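Local atomic coordinates of mandelate racemase/muconate lactonizing protein (Dickeya dadantii, PDB entry 4IHC), a protein that dehydrates D-mannonate and D-gluconate to 2-dehydro-3-deoxy-D-gluconate at low rates, using one magnesium ion per subunit. Residues Q267-E272 with G342-W347. Numbering follows the deposited sequence.
With MG (magnesium ion), chain I.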
# COMPACT_ATOMS: atom_id res chain seq x y z
N GLN A 267 -13.40 -27.88 8.37
CA GLN A 267 -14.15 -26.79 9.00
C GLN A 267 -13.94 -26.65 10.51
O GLN A 267 -14.89 -26.75 11.30
CB GLN A 267 -15.63 -26.90 8.63
CG GLN A 267 -15.81 -26.63 7.13
CD GLN A 267 -17.22 -26.86 6.64
OE1 GLN A 267 -18.01 -25.93 6.57
NE2 GLN A 267 -17.54 -28.10 6.30
N LEU A 268 -12.70 -26.41 10.90
CA LEU A 268 -12.40 -26.13 12.30
C LEU A 268 -13.11 -24.88 12.76
O LEU A 268 -13.37 -23.98 11.98
CB LEU A 268 -10.89 -25.98 12.55
CG LEU A 268 -9.95 -27.11 12.08
CD1 LEU A 268 -8.60 -27.01 12.77
CD2 LEU A 268 -10.51 -28.49 12.27
N PHE A 269 -13.42 -24.85 14.05
CA PHE A 269 -13.92 -23.64 14.69
C PHE A 269 -12.80 -22.60 14.72
O PHE A 269 -13.02 -21.40 14.43
CB PHE A 269 -14.40 -23.97 16.11
CG PHE A 269 -15.02 -22.80 16.81
CD1 PHE A 269 -16.34 -22.44 16.54
CD2 PHE A 269 -14.29 -22.07 17.73
CE1 PHE A 269 -16.90 -21.34 17.19
CE2 PHE A 269 -14.85 -20.97 18.36
CZ PHE A 269 -16.17 -20.63 18.10
N TYR A 270 -11.60 -23.05 15.11
CA TYR A 270 -10.39 -22.29 14.82
C TYR A 270 -9.09 -23.08 14.92
O TYR A 270 -8.97 -24.01 15.69
CB TYR A 270 -10.29 -21.00 15.62
CG TYR A 270 -10.21 -21.07 17.15
CD1 TYR A 270 -9.17 -21.72 17.81
CD2 TYR A 270 -11.14 -20.37 17.93
CE1 TYR A 270 -9.08 -21.73 19.22
CE2 TYR A 270 -11.05 -20.35 19.31
CZ TYR A 270 -10.02 -21.03 19.96
OH TYR A 270 -9.96 -20.99 21.33
N LEU A 271 -8.12 -22.68 14.10
CA LEU A 271 -6.76 -23.16 14.17
C LEU A 271 -5.94 -22.15 14.99
O LEU A 271 -5.86 -20.98 14.63
CB LEU A 271 -6.21 -23.30 12.76
CG LEU A 271 -4.77 -23.84 12.60
CD1 LEU A 271 -4.66 -25.25 13.14
CD2 LEU A 271 -4.35 -23.83 11.13
N GLU A 272 -5.33 -22.61 16.08
CA GLU A 272 -4.76 -21.73 17.08
C GLU A 272 -3.24 -21.62 16.98
O GLU A 272 -2.56 -22.62 16.75
CB GLU A 272 -5.15 -22.22 18.48
CG GLU A 272 -4.39 -21.57 19.60
CD GLU A 272 -4.86 -22.02 20.96
OE1 GLU A 272 -6.00 -22.54 21.04
OE2 GLU A 272 -4.11 -21.86 21.95
N GLY A 342 -14.74 -6.75 14.36
CA GLY A 342 -15.42 -7.98 14.01
C GLY A 342 -14.66 -9.22 14.46
O GLY A 342 -14.87 -10.32 13.94
N VAL A 343 -13.79 -9.06 15.45
CA VAL A 343 -13.02 -10.17 15.97
C VAL A 343 -13.59 -10.57 17.33
O VAL A 343 -14.02 -9.71 18.13
CB VAL A 343 -11.52 -9.81 16.01
CG1 VAL A 343 -10.69 -10.81 16.83
CG2 VAL A 343 -10.97 -9.70 14.57
N ARG A 344 -13.65 -11.87 17.57
CA ARG A 344 -14.26 -12.39 18.78
C ARG A 344 -13.24 -12.79 19.85
O ARG A 344 -12.04 -12.91 19.58
CB ARG A 344 -15.22 -13.53 18.42
CG ARG A 344 -16.33 -13.01 17.50
CD ARG A 344 -17.60 -13.87 17.51
NE ARG A 344 -17.30 -15.21 17.03
CZ ARG A 344 -18.12 -16.25 17.15
NH1 ARG A 344 -19.30 -16.11 17.75
NH2 ARG A 344 -17.76 -17.44 16.67
N THR A 345 -13.72 -12.98 21.08
CA THR A 345 -12.79 -13.30 22.18
C THR A 345 -12.80 -14.80 22.46
O THR A 345 -13.82 -15.45 22.32
CB THR A 345 -13.12 -12.53 23.48
OG1 THR A 345 -14.38 -12.96 23.99
CG2 THR A 345 -13.19 -11.02 23.21
N ALA A 346 -11.65 -15.32 22.87
CA ALA A 346 -11.50 -16.70 23.28
C ALA A 346 -10.40 -16.71 24.35
O ALA A 346 -9.31 -17.23 24.09
CB ALA A 346 -11.07 -17.54 22.07
N TRP A 347 -10.67 -16.12 25.52
CA TRP A 347 -9.63 -15.92 26.56
C TRP A 347 -9.02 -17.26 26.97
O TRP A 347 -9.73 -18.25 27.10
CB TRP A 347 -10.19 -15.24 27.83
CG TRP A 347 -10.97 -13.96 27.60
CD1 TRP A 347 -12.30 -13.74 27.88
CD2 TRP A 347 -10.47 -12.72 27.08
NE1 TRP A 347 -12.65 -12.45 27.55
CE2 TRP A 347 -11.55 -11.81 27.06
CE3 TRP A 347 -9.23 -12.30 26.60
CZ2 TRP A 347 -11.42 -10.50 26.59
CZ3 TRP A 347 -9.10 -11.00 26.14
CH2 TRP A 347 -10.19 -10.11 26.13
MG MG I . -2.79 -22.77 22.97
O HOH W 1 -1.56 -23.60 24.07
O HOH W 2 -1.34 -22.05 21.78
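Tyr270 and Ala346 meet because chi1 of 63° places CG of Tyr270 between the backbone N and the carbonyl carbon, whereas Phe269, with CG trans to the backbone N (chi1 -176°), sends its ring out to Arg344. Segments 267-272 and 342-347 lie on strands 270-272 and 344-345 of the (β/α)7β-barrel (modified TIM barrel) of the enolase superfamily, and they meet inside the barrel through Tyr270 and Ala346 and at its N-terminal end through Phe269 and Arg344. The two strands are not neighbours: strands 294-296 and 317-318 lie between them, each step a parallel pairing, and the nearest CA atoms, those of Tyr270 and Ala346, remain 10.2 Å apart. Side chains therefore span the gap. The phenol end of Tyr270 rests against the Ala346 methyl, with Tyr270 CE2 at 3.9 Å from Ala346 CB, while its hydroxyl is hydrogen-bonded to that of Tyr148. Its side chain also lies close to Arg319, a probable substrate-binding residue. Toward the N-terminal end of the barrel, Arg344 NH2 lies 3.8 Å from Phe269 CZ, and the guanidinium and ring planes are inclined by 49°. The same NH2 is hydrogen-bonded to the Tyr317 hydroxyl, and the Tyr317 ring meets those of both Phe269 and Tyr270, filling in from an intervening strand. Two residues past Tyr270, the strand delivers Glu272 to the active site, where Asp246 and Glu298 also bind the magnesium ion. Arg319 NH2 is hydrogen-bonded to Glu272 OE2, the oxygen that coordinates the magnesium ion at 1.9 Å.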